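Local structure of DUF2235 domain-containing protein (Pseudomonas aeruginosa, 4O5P) at residues A[69-74]-A[240-245]; A[89-94]-A[278-283]; A[234-239]-A[377-382]; A[333-338]-A[344-349]. The protein acts as a type VI secretion phospholipase effector, probably cleaving membrane lipids with a serine-hydrolase catalytic domain of the alpha/beta-hydrolase clan. One frame throughout, in Å; residues are numbered along the deposited sequence.

In the fold
The four contacts gather round a probable Ser-His-Asp triad just after the C-terminal ends of strands of one mixed sheet. Contact 3 joins Ser237 to His379, and contact 2, whose centre lies about 5 Å from that of contact 3, brings Asp281, with Asp281 OD2 2.6 Å from His379 ND1. Contact 1, centred about 10 Å from contact 3, packs the helix that follows Ser237 against strand 62-71, and its Thr74 OG1 comes within 2.7 Å of Ser237 OG. Contact 4, centred about 8 Å from contact 3, acts one shell further out: its Ser336 N lies 2.8 Å from Asp281 OD1, and its Leu346 also touches Asp281.

Contact 1: residues A[69-74]-A[240-245]; sequences LGFDGT and AAEARA
The backbone oxygen of Asp72 is gripped by two waters, and each carries the link on to a different oxygen of Glu242. One water sits 2.6 Å from Glu242 OE1, the other 3.0 Å from Glu242 OE2, and both lie 2.9 Å from Asp72 O. With both of its oxygens tied through water to a single peptide group, the buried carboxylate should be restrained in its rotation. Glutamate suits the place because its chain, extended beyond CG, carries the carboxylate from the helix to the end of the strand. On the way it passes Phe71: Glu242 CB lies over one face of the ring, and Glu242 OE1 comes to 3.5 Å from Phe71 CD1, the carboxylate and ring planes standing 87° apart. The ring's second neighbour on the helix is small. Ala243 CB meets Phe71 CD2 at 4.0 Å, and a methyl group lets helix and strand axes approach to 8.2 Å with the ring between them. Asp72 turns its own side chain from the helix; its OD1 accepts from Gly73 N at 2.7 Å, 27° out of the carboxylate plane on the anti side, and bonds Ser90, while OD2 bonds Tyr115. A helix leaving the probable nucleophile and lying on an inner strand is characteristic of the core of the alpha/beta-hydrolase fold, where the loop after such a strand often helps form the oxyanion hole.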
loop_
_atom_site.group_PDB
_atom_site.type_symbol
_atom_site.label_atom_id
_atom_site.label_comp_id
_atom_site.label_asym_id
_atom_site.label_seq_id
_atom_site.Cartn_x
_atom_site.Cartn_y
_atom_site.Cartn_z
ATOM N N LEU A 69 -6.246 -7.236 -13.049
ATOM C CA LEU A 69 -5.200 -6.238 -12.817
ATOM C C LEU A 69 -4.702 -6.334 -11.363
ATOM O O LEU A 69 -5.489 -6.236 -10.435
ATOM C CB LEU A 69 -5.771 -4.840 -13.073
ATOM C CG LEU A 69 -4.876 -3.611 -12.971
ATOM C CD1 LEU A 69 -3.631 -3.816 -13.793
ATOM C CD2 LEU A 69 -5.606 -2.357 -13.462
ATOM N N GLY A 70 -3.407 -6.542 -11.169
ATOM C CA GLY A 70 -2.843 -6.641 -9.832
ATOM C C GLY A 70 -1.832 -5.536 -9.589
ATOM O O GLY A 70 -0.853 -5.419 -10.330
ATOM N N PHE A 71 -2.083 -4.717 -8.564
ATOM C CA PHE A 71 -1.162 -3.677 -8.131
ATOM C C PHE A 71 -0.445 -4.156 -6.866
ATOM O O PHE A 71 -1.060 -4.270 -5.775
ATOM C CB PHE A 71 -1.915 -2.393 -7.788
ATOM C CG PHE A 71 -2.686 -1.788 -8.933
ATOM C CD1 PHE A 71 -2.067 -0.920 -9.815
ATOM C CD2 PHE A 71 -4.045 -2.034 -9.083
ATOM C CE1 PHE A 71 -2.769 -0.332 -10.851
ATOM C CE2 PHE A 71 -4.765 -1.441 -10.108
ATOM C CZ PHE A 71 -4.122 -0.587 -10.995
ATOM N N ASP A 72 0.853 -4.423 -7.010
ATOM C CA ASP A 72 1.647 -4.990 -5.923
ATOM C C ASP A 72 1.958 -3.948 -4.862
ATOM O O ASP A 72 1.734 -2.742 -5.064
ATOM C CB ASP A 72 2.947 -5.609 -6.438
ATOM C CG ASP A 72 3.346 -6.843 -5.650
ATOM O OD1 ASP A 72 2.885 -6.993 -4.487
ATOM O OD2 ASP A 72 4.126 -7.669 -6.187
ATOM N N GLY A 73 2.479 -4.412 -3.729
ATOM C CA GLY A 73 2.636 -3.544 -2.582
ATOM C C GLY A 73 3.927 -2.763 -2.555
ATOM O O GLY A 73 4.749 -2.850 -3.467
ATOM N N THR A 74 4.085 -1.999 -1.484
ATOM C CA THR A 74 5.266 -1.196 -1.237
ATOM C C THR A 74 6.514 -2.062 -1.273
ATOM O O THR A 74 6.618 -3.027 -0.523
ATOM C CB THR A 74 5.156 -0.561 0.157
ATOM O OG1 THR A 74 3.885 0.099 0.265
ATOM C CG2 THR A 74 6.283 0.432 0.385
ATOM N N ALA A 240 -2.965 -1.422 -2.995
ATOM C CA ALA A 240 -4.383 -1.427 -2.638
ATOM C C ALA A 240 -4.935 -0.002 -2.700
ATOM O O ALA A 240 -6.052 0.231 -3.181
ATOM C CB ALA A 240 -4.588 -2.035 -1.247
ATOM N N ALA A 241 -4.151 0.959 -2.216
ATOM C CA ALA A 241 -4.513 2.369 -2.386
ATOM C C ALA A 241 -4.702 2.703 -3.864
ATOM O O ALA A 241 -5.682 3.374 -4.247
ATOM C CB ALA A 241 -3.461 3.278 -1.767
ATOM N N GLU A 242 -3.754 2.246 -4.688
ATOM C CA GLU A 242 -3.816 2.451 -6.125
ATOM C C GLU A 242 -5.050 1.799 -6.720
ATOM O O GLU A 242 -5.669 2.365 -7.601
ATOM C CB GLU A 242 -2.576 1.901 -6.815
ATOM C CG GLU A 242 -1.300 2.728 -6.616
ATOM C CD GLU A 242 -0.086 1.847 -6.702
ATOM O OE1 GLU A 242 -0.131 0.884 -7.496
ATOM O OE2 GLU A 242 0.900 2.084 -5.971
ATOM N N ALA A 243 -5.401 0.606 -6.257
ATOM C CA ALA A 243 -6.601 -0.066 -6.779
ATOM C C ALA A 243 -7.851 0.738 -6.473
ATOM O O ALA A 243 -8.764 0.844 -7.303
ATOM C CB ALA A 243 -6.726 -1.448 -6.225
ATOM N N ARG A 244 -7.905 1.298 -5.279
ATOM C CA ARG A 244 -9.084 2.061 -4.877
ATOM C C ARG A 244 -9.220 3.358 -5.668
ATOM O O ARG A 244 -10.310 3.698 -6.166
ATOM C CB ARG A 244 -9.049 2.287 -3.361
ATOM C CG ARG A 244 -9.170 0.949 -2.628
ATOM C CD ARG A 244 -8.804 1.010 -1.138
ATOM N NE ARG A 244 -9.765 1.754 -0.322
ATOM C CZ ARG A 244 -9.817 1.663 1.001
ATOM N NH1 ARG A 244 -8.989 0.837 1.624
ATOM N NH2 ARG A 244 -10.690 2.380 1.702
ATOM N N ALA A 245 -8.102 4.067 -5.819
ATOM C CA ALA A 245 -8.108 5.250 -6.672
ATOM C C ALA A 245 -8.457 4.873 -8.116
ATOM O O ALA A 245 -9.250 5.548 -8.758
ATOM C CB ALA A 245 -6.760 5.975 -6.595
HETATM O O HOH W 1 1.424 -1.166 -7.434
HETATM O O HOH W 2 2.657 0.003 -4.756
#

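Contact 2: residues A[89-94]-A[278-283]; sequences CSNVAR and GLFDTV
Phe280, Asn91 and Val92 make this contact. With CG anti to the carbonyl carbon (chi1 -64°), the ring of Phe280 reaches from its strand to the first turn of helix 91-97. Asn91 offers its methylene: CB stands over the ring face in a CH-pi contact, 4.1 Å from the centroid and 29° off the normal. Beyond CB, Asn91 ND2 passes 3.7 Å from Phe280 CE1, the amide plane tilted 53° to the ring, and finds its main partner in Ser403 O. Asparagine therefore serves twice, with a greasy stem for the ring and a polar end for the backbone at the start of helix 403-416. Val92 adds a lighter touch, CG2 lying obliquely 4.4 Å from Phe280 CD2. Ser90, the N-cap, accepts from Ala93 N at OG over 3.3 Å, nearly straight, and Arg94 grips Cys89 O side-on with two nitrogens: NH2 lies on a lone pair in the carbonyl plane, whereas NE comes from above it. Leu279 faces the other way, to helix 238-254, so the strand has helices on both sides. Asp281, the probable acid of the triad, follows directly after the strand, as is usual in alpha/beta hydrolases.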
loop_
_atom_site.group_PDB
_atom_site.type_symbol
_atom_site.label_atom_id
_atom_site.label_comp_id
_atom_site.label_asym_id
_atom_site.label_seq_id
_atom_site.Cartn_x
_atom_site.Cartn_y
_atom_site.Cartn_z
ATOM N N CYS A 89 7.540 -13.637 -3.441
ATOM C CA CYS A 89 6.384 -13.061 -4.127
ATOM C C CYS A 89 5.284 -12.695 -3.124
ATOM O O CYS A 89 4.988 -13.475 -2.219
ATOM C CB CYS A 89 5.796 -14.091 -5.111
ATOM S SG CYS A 89 6.954 -14.735 -6.350
ATOM N N SER A 90 4.659 -11.533 -3.307
ATOM C CA SER A 90 3.515 -11.142 -2.481
ATOM C C SER A 90 2.275 -11.939 -2.861
ATOM O O SER A 90 2.281 -12.693 -3.841
ATOM C CB SER A 90 3.208 -9.662 -2.663
ATOM O OG SER A 90 2.590 -9.405 -3.922
ATOM N N ASN A 91 1.194 -11.756 -2.110
ATOM C CA ASN A 91 -0.053 -12.397 -2.485
ATOM C C ASN A 91 -0.667 -11.855 -3.774
ATOM O O ASN A 91 -1.341 -12.594 -4.490
ATOM C CB ASN A 91 -1.056 -12.350 -1.344
ATOM C CG ASN A 91 -0.663 -13.247 -0.211
ATOM O OD1 ASN A 91 0.138 -14.164 -0.389
ATOM N ND2 ASN A 91 -1.224 -12.997 0.968
ATOM N N VAL A 92 -0.433 -10.580 -4.078
ATOM C CA VAL A 92 -0.871 -10.043 -5.357
ATOM C C VAL A 92 -0.187 -10.789 -6.503
ATOM O O VAL A 92 -0.840 -11.206 -7.463
ATOM C CB VAL A 92 -0.630 -8.524 -5.456
ATOM C CG1 VAL A 92 -0.849 -8.034 -6.872
ATOM C CG2 VAL A 92 -1.563 -7.782 -4.480
ATOM N N ALA A 93 1.120 -10.980 -6.387
ATOM C CA ALA A 93 1.866 -11.646 -7.445
ATOM C C ALA A 93 1.430 -13.099 -7.534
ATOM O O ALA A 93 1.282 -13.636 -8.630
ATOM C CB ALA A 93 3.359 -11.532 -7.213
ATOM N N ARG A 94 1.201 -13.730 -6.382
ATOM C CA ARG A 94 0.708 -15.106 -6.362
ATOM C C ARG A 94 -0.633 -15.237 -7.086
ATOM O O ARG A 94 -0.804 -16.132 -7.907
ATOM C CB ARG A 94 0.655 -15.652 -4.923
ATOM C CG ARG A 94 2.046 -15.904 -4.341
ATOM C CD ARG A 94 2.036 -16.133 -2.839
ATOM N NE ARG A 94 3.369 -15.880 -2.295
ATOM C CZ ARG A 94 4.279 -16.826 -2.060
ATOM N NH1 ARG A 94 3.994 -18.105 -2.283
ATOM N NH2 ARG A 94 5.463 -16.498 -1.569
ATOM N N GLY A 278 -10.173 -6.964 -4.657
ATOM C CA GLY A 278 -9.587 -7.651 -3.510
ATOM C C GLY A 278 -8.386 -6.897 -2.972
ATOM O O GLY A 278 -7.397 -6.716 -3.681
ATOM N N LEU A 279 -8.461 -6.491 -1.707
ATOM C CA LEU A 279 -7.456 -5.616 -1.118
ATOM C C LEU A 279 -6.815 -6.193 0.150
ATOM O O LEU A 279 -7.496 -6.728 1.032
ATOM C CB LEU A 279 -8.073 -4.265 -0.784
ATOM C CG LEU A 279 -8.944 -3.611 -1.845
ATOM C CD1 LEU A 279 -9.682 -2.443 -1.206
ATOM C CD2 LEU A 279 -8.096 -3.176 -3.028
ATOM N N PHE A 280 -5.493 -6.094 0.226
ATOM C CA PHE A 280 -4.764 -6.508 1.414
ATOM C C PHE A 280 -4.228 -5.241 2.072
ATOM O O PHE A 280 -3.382 -4.560 1.468
ATOM C CB PHE A 280 -3.559 -7.381 1.033
ATOM C CG PHE A 280 -3.908 -8.692 0.370
ATOM C CD1 PHE A 280 -4.066 -9.846 1.138
ATOM C CD2 PHE A 280 -4.015 -8.790 -1.012
ATOM C CE1 PHE A 280 -4.351 -11.062 0.549
ATOM C CE2 PHE A 280 -4.297 -10.014 -1.617
ATOM C CZ PHE A 280 -4.470 -11.154 -0.837
ATOM N N ASP A 281 -4.741 -4.910 3.262
ATOM C CA ASP A 281 -4.131 -3.890 4.149
ATOM C C ASP A 281 -3.751 -2.604 3.442
ATOM O O ASP A 281 -2.567 -2.328 3.276
ATOM C CB ASP A 281 -2.885 -4.470 4.841
ATOM C CG ASP A 281 -2.635 -3.872 6.203
ATOM O OD1 ASP A 281 -3.582 -3.824 7.011
ATOM O OD2 ASP A 281 -1.491 -3.448 6.486
ATOM N N THR A 282 -4.757 -1.827 3.021
ATOM C CA THR A 282 -4.545 -0.593 2.270
ATOM C C THR A 282 -3.705 0.434 3.023
ATOM O O THR A 282 -4.038 0.788 4.153
ATOM C CB THR A 282 -5.876 0.099 1.976
ATOM O OG1 THR A 282 -6.735 -0.802 1.281
ATOM C CG2 THR A 282 -5.661 1.362 1.143
ATOM N N VAL A 283 -2.635 0.918 2.385
ATOM C CA VAL A 283 -1.824 2.006 2.948
ATOM C C VAL A 283 -1.649 3.077 1.891
ATOM O O VAL A 283 -1.126 2.800 0.826
ATOM C CB VAL A 283 -0.436 1.522 3.392
ATOM C CG1 VAL A 283 0.448 2.726 3.780
ATOM C CG2 VAL A 283 -0.564 0.522 4.547
#

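Contact 3: residues A[234-239]-A[377-382]; sequences YGFSRG and GVHSDV
His379 presents its ring edge to Ser237 and one face to Phe236, so two neighbouring residues fix the imidazole from different directions. Ser237 OG lies near the imidazole plane, hydrogen-bonded to His379 NE2 at 2.6 Å. The face is met by Phe236 CE1, 3.3 Å above the imidazole plane and offset toward the rim. The two rings are neither stacked nor edge-to-face: their planes make 44°, with centroids 4.7 Å apart. Phe236 is in turn bordered by Ser380, whose OG lies in the plane of the phenyl ring 3.7 Å from CZ. A chi1 of -173° turns His379 CG away from its own nitrogen and swings the ring out to the serine. Ser237 has the positive phi (67°) of the strained turn at a probable nucleophile elbow, and the GxSxG glycines flank it, Gly235 CA packed close to Gly239 O where the helix starts. Before the histidine, Val378 N is held by Asp381 OD2 at 2.8 Å. On its far side His379 bonds Asp281 through ND1, consistent with a Ser-His-Asp triad. The elbow joins strand 225-236, lying between strands 62-71 and 270-280, to helix 238-254, while short helix 379-383 follows strand 370-375; Phe236 also touches Val92 of helix 91-97, and Val382 touches Leu334 and Ser336 of strand 331-336.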
loop_
_atom_site.group_PDB
_atom_site.type_symbol
_atom_site.label_atom_id
_atom_site.label_comp_id
_atom_site.label_asym_id
_atom_site.label_seq_id
_atom_site.Cartn_x
_atom_site.Cartn_y
_atom_site.Cartn_z
ATOM N N TYR A 234 -6.730 -6.790 -7.900
ATOM C CA TYR A 234 -6.133 -7.165 -6.620
ATOM C C TYR A 234 -5.094 -6.100 -6.262
ATOM O O TYR A 234 -4.346 -5.659 -7.132
ATOM C CB TYR A 234 -5.455 -8.551 -6.703
ATOM C CG TYR A 234 -6.325 -9.655 -7.294
ATOM C CD1 TYR A 234 -7.493 -10.062 -6.664
ATOM C CD2 TYR A 234 -5.962 -10.290 -8.477
ATOM C CE1 TYR A 234 -8.288 -11.063 -7.202
ATOM C CE2 TYR A 234 -6.743 -11.297 -9.021
ATOM C CZ TYR A 234 -7.898 -11.680 -8.378
ATOM O OH TYR A 234 -8.676 -12.666 -8.929
ATOM N N GLY A 235 -5.042 -5.682 -4.996
ATOM C CA GLY A 235 -4.042 -4.706 -4.592
ATOM C C GLY A 235 -3.525 -4.977 -3.188
ATOM O O GLY A 235 -4.269 -5.482 -2.345
ATOM N N PHE A 236 -2.264 -4.650 -2.932
ATOM C CA PHE A 236 -1.756 -4.758 -1.544
ATOM C C PHE A 236 -1.023 -3.476 -1.188
ATOM O O PHE A 236 -0.264 -2.953 -2.010
ATOM C CB PHE A 236 -0.874 -6.023 -1.403
ATOM C CG PHE A 236 0.078 -6.040 -0.215
ATOM C CD1 PHE A 236 -0.304 -5.610 1.064
ATOM C CD2 PHE A 236 1.362 -6.548 -0.388
ATOM C CE1 PHE A 236 0.607 -5.661 2.129
ATOM C CE2 PHE A 236 2.268 -6.615 0.673
ATOM C CZ PHE A 236 1.895 -6.167 1.926
ATOM N N SER A 237 -1.271 -2.947 0.014
ATOM C CA SER A 237 -0.488 -1.805 0.534
ATOM C C SER A 237 -0.755 -0.554 -0.291
ATOM O O SER A 237 -1.897 -0.193 -0.511
ATOM C CB SER A 237 1.009 -2.127 0.547
ATOM O OG SER A 237 1.751 -1.163 1.313
ATOM N N ARG A 238 0.291 0.103 -0.775
ATOM C CA ARG A 238 0.061 1.234 -1.646
ATOM C C ARG A 238 -0.574 0.784 -2.950
ATOM O O ARG A 238 -1.184 1.583 -3.660
ATOM C CB ARG A 238 1.343 2.046 -1.859
ATOM C CG ARG A 238 1.658 2.841 -0.614
ATOM C CD ARG A 238 3.050 3.382 -0.570
ATOM N NE ARG A 238 3.202 4.243 0.593
ATOM C CZ ARG A 238 3.744 3.861 1.747
ATOM N NH1 ARG A 238 4.188 2.616 1.911
ATOM N NH2 ARG A 238 3.840 4.731 2.739
ATOM N N GLY A 239 -0.487 -0.506 -3.241
ATOM C CA GLY A 239 -1.076 -1.020 -4.468
ATOM C C GLY A 239 -2.574 -1.211 -4.249
ATOM O O GLY A 239 -3.362 -1.153 -5.183
ATOM N N GLY A 377 -0.855 -10.702 12.450
ATOM C CA GLY A 377 0.408 -10.389 11.808
ATOM C C GLY A 377 0.559 -8.929 11.448
ATOM O O GLY A 377 -0.352 -8.122 11.629
ATOM N N VAL A 378 1.732 -8.568 10.954
ATOM C CA VAL A 378 1.971 -7.202 10.553
ATOM C C VAL A 378 1.720 -7.093 9.047
ATOM O O VAL A 378 1.117 -7.996 8.473
ATOM C CB VAL A 378 3.360 -6.738 10.961
ATOM C CG1 VAL A 378 3.477 -6.827 12.504
ATOM C CG2 VAL A 378 4.419 -7.595 10.305
ATOM N N HIS A 379 2.159 -5.996 8.430
ATOM C CA HIS A 379 1.709 -5.599 7.089
ATOM C C HIS A 379 1.841 -6.745 6.052
ATOM O O HIS A 379 0.849 -7.170 5.413
ATOM C CB HIS A 379 2.511 -4.352 6.674
ATOM C CG HIS A 379 2.074 -3.709 5.393
ATOM N ND1 HIS A 379 0.752 -3.472 5.081
ATOM C CD2 HIS A 379 2.797 -3.183 4.375
ATOM C CE1 HIS A 379 0.678 -2.853 3.920
ATOM N NE2 HIS A 379 1.906 -2.675 3.462
ATOM N N SER A 380 3.053 -7.274 5.923
ATOM C CA SER A 380 3.322 -8.315 4.932
ATOM C C SER A 380 2.944 -9.727 5.389
ATOM O O SER A 380 3.028 -10.687 4.602
ATOM C CB SER A 380 4.775 -8.247 4.475
ATOM O OG SER A 380 4.960 -7.083 3.695
ATOM N N ASP A 381 2.529 -9.849 6.648
ATOM C CA ASP A 381 1.875 -11.063 7.130
ATOM C C ASP A 381 0.472 -11.196 6.549
ATOM O O ASP A 381 -0.125 -12.276 6.575
ATOM C CB ASP A 381 1.789 -11.073 8.655
ATOM C CG ASP A 381 3.129 -11.348 9.312
ATOM O OD1 ASP A 381 3.923 -12.113 8.704
ATOM O OD2 ASP A 381 3.368 -10.797 10.420
ATOM N N VAL A 382 -0.058 -10.100 6.020
ATOM C CA VAL A 382 -1.373 -10.144 5.390
ATOM C C VAL A 382 -1.229 -10.057 3.873
ATOM O O VAL A 382 -1.871 -10.818 3.125
ATOM C CB VAL A 382 -2.253 -9.000 5.885
ATOM C CG1 VAL A 382 -3.605 -9.027 5.181
ATOM C CG2 VAL A 382 -2.428 -9.093 7.406
#

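Contact 4: residues A[333-338]-A[344-349]; sequences HLVSCH and FPLDSI
Leu346 opens the contact by spreading its two methyl groups between Val335 and His333. Its CD2 reaches Val335 CB at 3.9 Å, the two side chains crossing at about a right angle, while CD1 lies 4.1 Å from His333 CE1. Leucine and valine suit the place, their methyls packing beside the ring between two sheets; Val335 CG1 lies over one face of the imidazole, 3.4 Å above its plane. Asp347 takes part with its backbone: its O comes to 3.1 Å from His333 CE1, at the edge of a ring that a chi1 of -169° turns toward Asp347 and Ile349. Arg244 bonds the same oxygen. Ser348 turns its side chain from the strand and gives OG to Glu372. Ile349 CG2 lies 3.7 Å from His333 ND1, and its CD1 4.0 Å from His333 CB. No hydrogen bond joins the two segments, whose strand axes run 8.9 Å apart at 143°; the packing is mostly through side chains, with Asp347 O the backbone exception. His333 is nevertheless well satisfied. Its NE2 must accept from Thr282 N, so ND1 probably gives its proton to Glu372 OE2, which Ile349 N also bonds. That pattern suggests the ND1-protonated, neutral form.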
loop_
_atom_site.group_PDB
_atom_site.type_symbol
_atom_site.label_atom_id
_atom_site.label_comp_id
_atom_site.label_asym_id
_atom_site.label_seq_id
_atom_site.Cartn_x
_atom_site.Cartn_y
_atom_site.Cartn_z
ATOM N N HIS A 333 -11.662 -6.761 1.820
ATOM C CA HIS A 333 -10.445 -6.124 2.342
ATOM C C HIS A 333 -9.948 -6.860 3.583
ATOM O O HIS A 333 -10.606 -6.865 4.607
ATOM C CB HIS A 333 -10.747 -4.677 2.731
ATOM C CG HIS A 333 -9.532 -3.851 3.038
ATOM N ND1 HIS A 333 -9.590 -2.721 3.824
ATOM C CD2 HIS A 333 -8.242 -3.960 2.634
ATOM C CE1 HIS A 333 -8.390 -2.167 3.891
ATOM N NE2 HIS A 333 -7.553 -2.900 3.180
ATOM N N LEU A 334 -8.772 -7.457 3.482
ATOM C CA LEU A 334 -8.160 -8.171 4.576
ATOM C C LEU A 334 -7.135 -7.228 5.177
ATOM O O LEU A 334 -6.267 -6.730 4.453
ATOM C CB LEU A 334 -7.468 -9.422 4.022
ATOM C CG LEU A 334 -8.370 -10.342 3.194
ATOM C CD1 LEU A 334 -7.636 -11.599 2.800
ATOM C CD2 LEU A 334 -9.681 -10.680 3.945
ATOM N N VAL A 335 -7.233 -6.989 6.489
ATOM C CA VAL A 335 -6.368 -6.020 7.167
ATOM C C VAL A 335 -5.537 -6.627 8.304
ATOM O O VAL A 335 -5.950 -7.597 8.936
ATOM C CB VAL A 335 -7.185 -4.803 7.694
ATOM C CG1 VAL A 335 -8.119 -4.259 6.587
ATOM C CG2 VAL A 335 -8.014 -5.186 8.905
ATOM N N SER A 336 -4.356 -6.051 8.549
ATOM C CA SER A 336 -3.456 -6.471 9.632
ATOM C C SER A 336 -3.891 -5.880 10.974
ATOM O O SER A 336 -4.162 -4.682 11.057
ATOM C CB SER A 336 -2.034 -5.999 9.293
ATOM O OG SER A 336 -1.194 -5.943 10.439
ATOM N N CYS A 337 -3.960 -6.703 12.023
ATOM C CA CYS A 337 -4.273 -6.214 13.366
ATOM C C CYS A 337 -3.051 -5.708 14.134
ATOM O O CYS A 337 -3.183 -4.910 15.068
ATOM C CB CYS A 337 -4.908 -7.335 14.197
ATOM S SG CYS A 337 -6.524 -7.807 13.634
ATOM N N HIS A 338 -1.873 -6.195 13.763
ATOM C CA HIS A 338 -0.661 -5.975 14.563
ATOM C C HIS A 338 0.344 -4.982 13.975
ATOM O O HIS A 338 1.347 -4.669 14.627
ATOM C CB HIS A 338 0.004 -7.315 14.884
ATOM C CG HIS A 338 -0.919 -8.268 15.570
ATOM N ND1 HIS A 338 -1.254 -9.494 15.043
ATOM C CD2 HIS A 338 -1.649 -8.131 16.701
ATOM C CE1 HIS A 338 -2.132 -10.084 15.837
ATOM N NE2 HIS A 338 -2.392 -9.274 16.849
ATOM N N PHE A 344 2.987 3.299 8.033
ATOM C CA PHE A 344 2.010 2.393 7.432
ATOM C C PHE A 344 0.591 2.502 8.013
ATOM O O PHE A 344 0.029 1.505 8.476
ATOM C CB PHE A 344 2.529 0.945 7.484
ATOM C CG PHE A 344 3.641 0.677 6.512
ATOM C CD1 PHE A 344 4.933 1.134 6.761
ATOM C CD2 PHE A 344 3.397 -0.015 5.339
ATOM C CE1 PHE A 344 5.948 0.906 5.861
ATOM C CE2 PHE A 344 4.415 -0.253 4.431
ATOM C CZ PHE A 344 5.684 0.209 4.685
ATOM N N PRO A 345 -0.015 3.706 7.945
ATOM C CA PRO A 345 -1.396 3.804 8.420
ATOM C C PRO A 345 -2.367 3.046 7.514
ATOM O O PRO A 345 -2.156 2.921 6.294
ATOM C CB PRO A 345 -1.681 5.315 8.382
ATOM C CG PRO A 345 -0.729 5.862 7.345
ATOM C CD PRO A 345 0.501 5.000 7.461
ATOM N N LEU A 346 -3.430 2.535 8.125
ATOM C CA LEU A 346 -4.406 1.762 7.404
ATOM C C LEU A 346 -5.501 2.678 6.851
ATOM O O LEU A 346 -5.900 3.656 7.488
ATOM C CB LEU A 346 -5.016 0.710 8.342
ATOM C CG LEU A 346 -6.091 -0.209 7.763
ATOM C CD1 LEU A 346 -5.535 -1.078 6.620
ATOM C CD2 LEU A 346 -6.669 -1.082 8.866
ATOM N N ASP A 347 -5.955 2.388 5.642
ATOM C CA ASP A 347 -7.238 2.920 5.214
ATOM C C ASP A 347 -8.276 1.809 5.232
ATOM O O ASP A 347 -8.273 0.921 4.377
ATOM C CB ASP A 347 -7.161 3.561 3.819
ATOM C CG ASP A 347 -7.062 5.074 3.882
ATOM O OD1 ASP A 347 -5.928 5.582 4.007
ATOM O OD2 ASP A 347 -8.111 5.765 3.800
ATOM N N SER A 348 -9.177 1.876 6.199
ATOM C CA SER A 348 -10.328 0.979 6.209
ATOM C C SER A 348 -11.248 1.292 5.017
ATOM O O SER A 348 -11.196 2.381 4.455
ATOM C CB SER A 348 -11.089 1.151 7.519
ATOM O OG SER A 348 -12.273 0.365 7.553
ATOM N N ILE A 349 -12.079 0.341 4.619
ATOM C CA ILE A 349 -13.070 0.618 3.582
ATOM C C ILE A 349 -14.403 1.032 4.201
ATOM O O ILE A 349 -15.410 1.152 3.491
ATOM C CB ILE A 349 -13.312 -0.585 2.679
ATOM C CG1 ILE A 349 -13.734 -1.803 3.502
ATOM C CG2 ILE A 349 -12.079 -0.888 1.831
ATOM C CD1 ILE A 349 -14.371 -2.891 2.675
#